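Local structure of D-alanyl-lipoteichoic acid synthetase (Streptococcus pneumoniae, 3BMA) at residues K15-A20 / R29-R34; A82-Y87 / A119-Y124. The protein probably takes part in lipoteichoic acid D-alanylation during cell wall biogenesis, as a membrane-associated DltD family member related to the SGNH hydrolases. The protein carries 1 engineered substitution. All blocks are in the same frame, centred on the assembly; numbering follows the deposited sequence.

In the fold
Interaction 1 (15-20 / 29-34) and interaction 2 (82-87 / 119-124) follow one another along the chain, with centres 18 Å apart and nearest atoms about 7 Å apart, so they do not touch. What joins them is the edge strand 72-76 of the parallel sheet and the short helix 23-27. Ala18 of interaction 1 bonds through its backbone to Leu75, while Gln86 of interaction 2 donates its side-chain amide to Leu76 O. Lys32 reaches Phe26 O and Gly89 O, and Phe26 also packs on Gln86. The pair illustrates two ways helices meet beside a sheet: one polar bond, or an amide among aromatic rings.

Interaction 1: residues K15-A20 / R29-R34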
ATOM      1  N   LYS C  15     -13.495   6.810  37.275  1.00 45.92           N
ATOM      2  CA  LYS C  15     -14.349   6.242  38.313  1.00 46.13           C
ATOM      3  C   LYS C  15     -15.758   5.985  37.794  1.00 46.82           C
ATOM      4  O   LYS C  15     -16.374   4.975  38.143  1.00 53.43           O
ATOM      5  CB  LYS C  15     -14.387   7.150  39.546  1.00 47.70           C
ATOM      6  CG  LYS C  15     -13.117   7.102  40.378  1.00 51.79           C
ATOM      7  CD  LYS C  15     -13.274   7.851  41.689  1.00 57.55           C
ATOM      8  CE  LYS C  15     -12.149   7.495  42.654  1.00 59.71           C
ATOM      9  NZ  LYS C  15     -12.198   8.309  43.897  1.00 61.67           N
ATOM     10  N   ARG C  16     -16.249   6.891  36.950  1.00 44.10           N
ATOM     11  CA  ARG C  16     -17.577   6.759  36.345  1.00 42.98           C
ATOM     12  C   ARG C  16     -17.633   5.636  35.307  1.00 41.78           C
ATOM     13  O   ARG C  16     -18.640   4.934  35.205  1.00 37.24           O
ATOM     14  CB  ARG C  16     -18.027   8.087  35.736  1.00 44.23           C
ATOM     15  CG  ARG C  16     -18.183   9.186  36.767  1.00 50.33           C
ATOM     16  CD  ARG C  16     -18.642  10.492  36.164  1.00 55.66           C
ATOM     17  NE  ARG C  16     -18.013  11.609  36.864  1.00 65.92           N
ATOM     18  CZ  ARG C  16     -17.063  12.385  36.344  1.00 65.13           C
ATOM     19  NH1 ARG C  16     -16.648  12.195  35.100  1.00 58.81           N
ATOM     20  NH2 ARG C  16     -16.547  13.371  37.065  1.00 70.45           N
ATOM     21  N   SER C  17     -16.543   5.470  34.560  1.00 38.47           N
ATOM     22  CA  SER C  17     -16.415   4.400  33.567  1.00 43.66           C
ATOM     23  C   SER C  17     -16.316   3.029  34.226  1.00 42.61           C
ATOM     24  O   SER C  17     -16.847   2.045  33.709  1.00 47.90           O
ATOM     25  CB  SER C  17     -15.180   4.628  32.695  1.00 37.95           C
ATOM     26  OG  SER C  17     -15.232   5.893  32.067  1.00 43.51           O
ATOM     27  N   ALA C  18     -15.637   2.986  35.372  1.00 44.13           N
ATOM     28  CA  ALA C  18     -15.386   1.753  36.115  1.00 39.10           C
ATOM     29  C   ALA C  18     -16.652   1.067  36.603  1.00 38.65           C
ATOM     30  O   ALA C  18     -16.700  -0.159  36.686  1.00 32.83           O
ATOM     31  CB  ALA C  18     -14.466   2.032  37.281  1.00 40.60           C
ATOM     32  N   VAL C  19     -17.671   1.864  36.913  1.00 45.34           N
ATOM     33  CA  VAL C  19     -18.919   1.353  37.482  1.00 45.74           C
ATOM     34  C   VAL C  19     -20.140   1.572  36.580  1.00 46.01           C
ATOM     35  O   VAL C  19     -21.269   1.288  36.987  1.00 46.53           O
ATOM     36  CB  VAL C  19     -19.188   1.955  38.887  1.00 47.77           C
ATOM     37  CG1 VAL C  19     -18.045   1.636  39.834  1.00 49.37           C
ATOM     38  CG2 VAL C  19     -19.397   3.456  38.800  1.00 44.24           C
ATOM     39  N   ALA C  20     -19.908   2.068  35.362  1.00 48.11           N
ATOM     40  CA  ALA C  20     -20.990   2.368  34.410  1.00 47.14           C
ATOM     41  C   ALA C  20     -21.746   1.127  33.947  1.00 45.22           C
ATOM     42  O   ALA C  20     -22.967   1.175  33.770  1.00 44.30           O
ATOM     43  CB  ALA C  20     -20.455   3.125  33.202  1.00 43.85           C
ATOM     44  N   ARG C  29     -12.424   0.884  23.458  1.00 41.51           N
ATOM     45  CA  ARG C  29     -11.025   0.887  23.852  0.50 39.37           C
ATOM     46  C   ARG C  29     -10.722   2.000  24.854  1.00 39.24           C
ATOM     47  O   ARG C  29     -10.109   1.758  25.889  1.00 43.17           O
ATOM     48  CB  ARG C  29     -10.169   1.073  22.601  0.50 37.51           C
ATOM     49  CG  ARG C  29      -8.682   1.032  22.820  0.50 29.46           C
ATOM     50  CD  ARG C  29      -7.978   1.358  21.529  0.50 32.21           C
ATOM     51  NE  ARG C  29      -6.672   0.716  21.460  0.50 34.83           N
ATOM     52  CZ  ARG C  29      -6.453  -0.497  20.963  0.50 35.39           C
ATOM     53  NH1 ARG C  29      -5.220  -0.980  20.955  0.50 38.27           N
ATOM     54  NH2 ARG C  29      -7.450  -1.226  20.472  0.50 29.97           N
ATOM     55  N   SER C  30     -11.168   3.213  24.527  1.00 38.65           N
ATOM     56  CA  SER C  30     -10.817   4.436  25.256  1.00 42.81           C
ATOM     57  C   SER C  30     -10.986   4.409  26.772  1.00 42.68           C
ATOM     58  O   SER C  30     -10.010   4.597  27.491  1.00 44.65           O
ATOM     59  CB  SER C  30     -11.551   5.644  24.671  1.00 41.41           C
ATOM     60  OG  SER C  30     -11.091   6.850  25.259  1.00 49.76           O
ATOM     61  N   GLN C  31     -12.210   4.170  27.240  1.00 47.07           N
ATOM     62  CA  GLN C  31     -12.539   4.246  28.669  1.00 43.39           C
ATOM     63  C   GLN C  31     -11.791   3.226  29.527  1.00 40.99           C
ATOM     64  O   GLN C  31     -11.288   3.572  30.598  1.00 43.44           O
ATOM     65  CB  GLN C  31     -14.051   4.123  28.887  1.00 42.24           C
ATOM     66  CG  GLN C  31     -14.863   5.285  28.332  1.00 47.44           C
ATOM     67  CD  GLN C  31     -16.362   5.090  28.503  1.00 49.91           C
ATOM     68  OE1 GLN C  31     -17.084   4.860  27.532  1.00 58.81           O
ATOM     69  NE2 GLN C  31     -16.835   5.178  29.741  1.00 50.57           N
ATOM     70  N   LYS C  32     -11.701   1.984  29.053  1.00 37.39           N
ATOM     71  CA  LYS C  32     -11.002   0.938  29.799  1.00 32.05           C
ATOM     72  C   LYS C  32      -9.476   1.075  29.782  1.00 35.15           C
ATOM     73  O   LYS C  32      -8.826   0.756  30.768  1.00 40.07           O
ATOM     74  CB  LYS C  32     -11.464  -0.473  29.399  1.00 32.85           C
ATOM     75  CG  LYS C  32     -11.115  -0.935  27.991  1.00 35.86           C
ATOM     76  CD  LYS C  32     -11.916  -2.178  27.635  1.00 31.54           C
ATOM     77  CE  LYS C  32     -11.513  -2.732  26.290  1.00 30.53           C
ATOM     78  NZ  LYS C  32     -12.461  -3.798  25.857  1.00 28.55           N
ATOM     79  N   VAL C  33      -8.910   1.574  28.688  1.00 34.40           N
ATOM     80  CA  VAL C  33      -7.458   1.766  28.607  1.00 30.08           C
ATOM     81  C   VAL C  33      -7.004   2.993  29.419  1.00 33.40           C
ATOM     82  O   VAL C  33      -5.919   2.979  30.002  1.00 27.45           O
ATOM     83  CB  VAL C  33      -6.951   1.788  27.126  1.00 29.61           C
ATOM     84  CG1 VAL C  33      -5.487   2.221  27.027  1.00 12.49           C
ATOM     85  CG2 VAL C  33      -7.119   0.403  26.493  1.00 23.90           C
ATOM     86  N   ARG C  34      -7.857   4.019  29.481  1.00 37.82           N
ATOM     87  CA  ARG C  34      -7.583   5.246  30.236  0.50 43.02           C
ATOM     88  C   ARG C  34      -7.435   4.963  31.732  1.00 42.43           C
ATOM     89  O   ARG C  34      -6.508   5.452  32.381  1.00 40.20           O
ATOM     90  CB  ARG C  34      -8.715   6.249  30.000  0.50 45.34           C
ATOM     91  CG  ARG C  34      -8.459   7.674  30.452  0.50 55.08           C
ATOM     92  CD  ARG C  34      -9.657   8.535  30.076  0.50 63.78           C
ATOM     93  NE  ARG C  34      -9.624   9.862  30.690  0.50 63.73           N
ATOM     94  CZ  ARG C  34      -9.227  10.970  30.069  0.50 65.29           C
ATOM     95  NH1 ARG C  34      -9.241  12.129  30.715  0.50 63.70           N
ATOM     96  NH2 ARG C  34      -8.818  10.929  28.803  0.50 65.73           N
TER
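Ser17 and Gln31 both turn their first side-chain bond to the side of their own backbone N, with the next atom opposite the carbonyl carbon, and these matching torsions (chi1 -57° and -66°) set hydroxyl and amide against each other. Beyond CG the extended glutamine chain carries its amide alongside Ser17, and the twist about CG-CD turns NE2 to the hydroxyl.

The result is a single hydrogen bond: Gln31 NE2 donates to Ser17 OG over 2.9 Å, almost straight at 171° and practically within the amide plane. It uses the N-H on the CG side of the amide, the one facing away from OE1, and the hydroxyl therefore lies alongside the chain, with Ser17 OG also 3.8 Å from Gln31 CG. The aliphatic parts follow: Ser17 CB is 4.0 Å from Gln31 CB. Such proximity rests on a close pairing of backbones, since the CA atoms of Ser17 and Gln31 are 6.2 Å apart.

Ser17 OG has a second partner, the carbonyl oxygen of Ala13 one turn earlier in its own helix. As that oxygen can only accept, the hydroxyl donates its hydrogen bond there and accepts the one from Gln31, so two bonds fix its rotation and satisfy a buried polar atom. This is a compact example of a serine linking its own helix to the next but one.

The contact joins helices 11-18 and 29-36, which are separated in sequence by the short helix 23-27. Tyr74 of edge strand 72-76 packs on both Ser17 and Gln31, tying the pair to the central sheet.

Interaction 2: residues A82-Y87 / A119-Y124; sequences ASLNQY and AAFQQY
The carboxamide of Asn85 lies over one face of the Phe121 ring, its plane turned only 19° from that of the ring, while the backbone carbon C of Leu84 sits at the ring's edge, in its plane. Asn85 OD1 stands 3.2 Å above the ring plane, displaced toward the rim, and comes within 3.3 Å of Phe121 CD1. Asn85 ND2 lies over the start of the same side chain, 3.4 Å from Phe121 CA, and also meets the edge of Tyr124, 3.6 Å from Tyr124 CD2. One small flat group thus lies nearly flat over the rim of one ring and abuts the next.

Leu84 extends the contact on the apolar side, its CD2 methyl approaching Phe121 CE1 obliquely at 3.6 Å. Phe121 can meet both neighbours because its ring swings out opposite the backbone N (chi1 -173°) toward helix 83-90. That helix follows strand 72-76, and helix 118-124 follows strand 101-105; in this alpha/beta fold segments 83-87 and 119-124 pack nearly parallel, axes 10.1 Å apart at 10°.

Tyr116 and Phe125 also meet the Phe121 ring, and the Tyr124 hydroxyl is bonded to Gly79 O. Phe197 of the second subunit packs on Gln122 and Gln123.

Chemically, shape and dispersion carry the contact: Asn85 OD1 and Phe121 O, two acceptors, lie 3.5 Å apart without bonding, and electrostatics probably add little.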
ATOM      1  N   ALA C  82     -19.634 -13.954  27.647  1.00 41.26           N
ATOM      2  CA  ALA C  82     -18.882 -15.079  28.189  1.00 36.95           C
ATOM      3  C   ALA C  82     -17.440 -14.995  27.693  1.00 34.49           C
ATOM      4  O   ALA C  82     -16.976 -13.912  27.349  1.00 33.47           O
ATOM      5  CB  ALA C  82     -19.526 -16.388  27.780  1.00 37.50           C
ATOM      6  N   SER C  83     -16.748 -16.131  27.634  1.00 36.16           N
ATOM      7  CA  SER C  83     -15.301 -16.155  27.400  1.00 33.48           C
ATOM      8  C   SER C  83     -14.840 -15.684  26.020  1.00 35.31           C
ATOM      9  O   SER C  83     -13.777 -15.072  25.914  1.00 36.65           O
ATOM     10  CB  SER C  83     -14.716 -17.538  27.715  1.00 40.07           C
ATOM     11  OG  SER C  83     -14.934 -17.883  29.076  1.00 29.29           O
ATOM     12  N   LEU C  84     -15.628 -15.961  24.980  1.00 34.70           N
ATOM     13  CA  LEU C  84     -15.300 -15.497  23.625  1.00 29.91           C
ATOM     14  C   LEU C  84     -15.328 -13.968  23.554  1.00 29.05           C
ATOM     15  O   LEU C  84     -14.387 -13.360  23.055  1.00 33.48           O
ATOM     16  CB  LEU C  84     -16.219 -16.122  22.568  1.00 27.94           C
ATOM     17  CG  LEU C  84     -15.721 -16.065  21.113  1.00 28.73           C
ATOM     18  CD1 LEU C  84     -14.474 -16.910  20.886  1.00  9.96           C
ATOM     19  CD2 LEU C  84     -16.794 -16.481  20.140  1.00 26.96           C
ATOM     20  N   ASN C  85     -16.387 -13.357  24.087  1.00 25.56           N
ATOM     21  CA  ASN C  85     -16.457 -11.900  24.221  1.00 27.28           C
ATOM     22  C   ASN C  85     -15.288 -11.313  25.004  1.00 27.00           C
ATOM     23  O   ASN C  85     -14.667 -10.340  24.562  1.00 32.73           O
ATOM     24  CB  ASN C  85     -17.774 -11.464  24.869  1.00 30.05           C
ATOM     25  CG  ASN C  85     -18.843 -11.108  23.853  1.00 35.34           C
ATOM     26  OD1 ASN C  85     -18.581 -10.415  22.866  1.00 42.89           O
ATOM     27  ND2 ASN C  85     -20.059 -11.569  24.097  1.00 25.71           N
ATOM     28  N   GLN C  86     -14.984 -11.915  26.153  1.00 30.00           N
ATOM     29  CA  GLN C  86     -13.912 -11.431  27.023  1.00 26.79           C
ATOM     30  C   GLN C  86     -12.564 -11.498  26.325  1.00 22.30           C
ATOM     31  O   GLN C  86     -11.803 -10.535  26.362  1.00 21.00           O
ATOM     32  CB  GLN C  86     -13.870 -12.190  28.362  1.00 26.76           C
ATOM     33  CG  GLN C  86     -15.105 -12.020  29.273  1.00 21.44           C
ATOM     34  CD  GLN C  86     -15.314 -10.606  29.807  1.00 22.20           C
ATOM     35  OE1 GLN C  86     -14.487  -9.716  29.620  1.00 32.95           O
ATOM     36  NE2 GLN C  86     -16.439 -10.400  30.480  1.00 24.94           N
ATOM     37  N   TYR C  87     -12.293 -12.626  25.667  1.00 17.74           N
ATOM     38  CA  TYR C  87     -11.070 -12.807  24.889  1.00 20.07           C
ATOM     39  C   TYR C  87     -10.843 -11.685  23.886  1.00 18.35           C
ATOM     40  O   TYR C  87      -9.745 -11.129  23.813  1.00 29.42           O
ATOM     41  CB  TYR C  87     -11.068 -14.155  24.164  1.00 21.74           C
ATOM     42  CG  TYR C  87      -9.804 -14.398  23.372  1.00 29.77           C
ATOM     43  CD1 TYR C  87      -8.600 -14.670  24.020  1.00 26.03           C
ATOM     44  CD2 TYR C  87      -9.805 -14.345  21.978  1.00 24.21           C
ATOM     45  CE1 TYR C  87      -7.436 -14.894  23.308  1.00 30.32           C
ATOM     46  CE2 TYR C  87      -8.636 -14.556  21.254  1.00 28.66           C
ATOM     47  CZ  TYR C  87      -7.458 -14.833  21.928  1.00 23.14           C
ATOM     48  OH  TYR C  87      -6.294 -15.055  21.230  1.00 34.89           O
ATOM     49  N   ALA C 119     -26.889 -13.402  19.686  1.00 23.50           N
ATOM     50  CA  ALA C 119     -27.517 -12.082  19.729  1.00 28.43           C
ATOM     51  C   ALA C 119     -26.880 -11.174  20.775  1.00 27.17           C
ATOM     52  O   ALA C 119     -26.828  -9.959  20.594  1.00 35.16           O
ATOM     53  CB  ALA C 119     -29.025 -12.213  19.978  1.00 27.36           C
ATOM     54  N   ALA C 120     -26.403 -11.769  21.867  1.00 34.96           N
ATOM     55  CA  ALA C 120     -25.684 -11.038  22.915  1.00 31.75           C
ATOM     56  C   ALA C 120     -24.266 -10.652  22.488  1.00 31.05           C
ATOM     57  O   ALA C 120     -23.851  -9.510  22.682  1.00 29.32           O
ATOM     58  CB  ALA C 120     -25.658 -11.844  24.215  1.00 34.03           C
ATOM     59  N   PHE C 121     -23.541 -11.605  21.899  1.00 30.91           N
ATOM     60  CA  PHE C 121     -22.169 -11.395  21.400  1.00 30.35           C
ATOM     61  C   PHE C 121     -22.011 -10.188  20.474  1.00 33.44           C
ATOM     62  O   PHE C 121     -21.046  -9.435  20.607  1.00 39.85           O
ATOM     63  CB  PHE C 121     -21.676 -12.656  20.675  1.00 31.05           C
ATOM     64  CG  PHE C 121     -20.220 -12.612  20.269  1.00 39.21           C
ATOM     65  CD1 PHE C 121     -19.239 -13.119  21.112  1.00 41.40           C
ATOM     66  CD2 PHE C 121     -19.830 -12.091  19.033  1.00 38.29           C
ATOM     67  CE1 PHE C 121     -17.897 -13.083  20.749  1.00 38.61           C
ATOM     68  CE2 PHE C 121     -18.489 -12.056  18.660  1.00 36.99           C
ATOM     69  CZ  PHE C 121     -17.521 -12.555  19.519  1.00 34.26           C
ATOM     70  N   GLN C 122     -22.956 -10.031  19.544  1.00 35.98           N
ATOM     71  CA  GLN C 122     -22.956  -8.993  18.507  1.00 34.49           C
ATOM     72  C   GLN C 122     -22.846  -7.577  19.058  1.00 36.05           C
ATOM     73  O   GLN C 122     -22.278  -6.690  18.413  1.00 35.06           O
ATOM     74  CB  GLN C 122     -24.250  -9.077  17.697  1.00 38.14           C
ATOM     75  CG  GLN C 122     -24.325 -10.223  16.716  1.00 46.67           C
ATOM     76  CD  GLN C 122     -25.721 -10.447  16.161  1.00 43.89           C
ATOM     77  OE1 GLN C 122     -25.905 -11.226  15.225  1.00 53.58           O
ATOM     78  NE2 GLN C 122     -26.712  -9.765  16.730  1.00 44.22           N
ATOM     79  N   GLN C 123     -23.405  -7.378  20.247  1.00 29.76           N
ATOM     80  CA  GLN C 123     -23.443  -6.077  20.883  1.00 33.98           C
ATOM     81  C   GLN C 123     -22.088  -5.639  21.430  1.00 33.53           C
ATOM     82  O   GLN C 123     -21.811  -4.441  21.500  1.00 38.62           O
ATOM     83  CB  GLN C 123     -24.493  -6.071  21.995  1.00 31.05           C
ATOM     84  CG  GLN C 123     -25.905  -6.383  21.507  1.00 40.31           C
ATOM     85  CD  GLN C 123     -26.935  -6.362  22.627  1.00 50.31           C
ATOM     86  OE1 GLN C 123     -27.047  -5.384  23.371  1.00 61.72           O
ATOM     87  NE2 GLN C 123     -27.699  -7.444  22.746  1.00 54.90           N
ATOM     88  N   TYR C 124     -21.242  -6.600  21.797  1.00 31.88           N
ATOM     89  CA  TYR C 124     -20.002  -6.289  22.514  1.00 31.22           C
ATOM     90  C   TYR C 124     -18.739  -6.465  21.661  1.00 35.76           C
ATOM     91  O   TYR C 124     -17.633  -6.148  22.100  1.00 38.08           O
ATOM     92  CB  TYR C 124     -19.909  -7.095  23.822  1.00 35.31           C
ATOM     93  CG  TYR C 124     -21.223  -7.227  24.579  1.00 35.62           C
ATOM     94  CD1 TYR C 124     -21.966  -6.100  24.944  1.00 41.82           C
ATOM     95  CD2 TYR C 124     -21.713  -8.480  24.943  1.00 35.89           C
ATOM     96  CE1 TYR C 124     -23.171  -6.222  25.625  1.00 40.15           C
ATOM     97  CE2 TYR C 124     -22.913  -8.614  25.634  1.00 33.18           C
ATOM     98  CZ  TYR C 124     -23.639  -7.482  25.968  1.00 40.43           C
ATOM     99  OH  TYR C 124     -24.830  -7.605  26.653  1.00 37.63           O
TER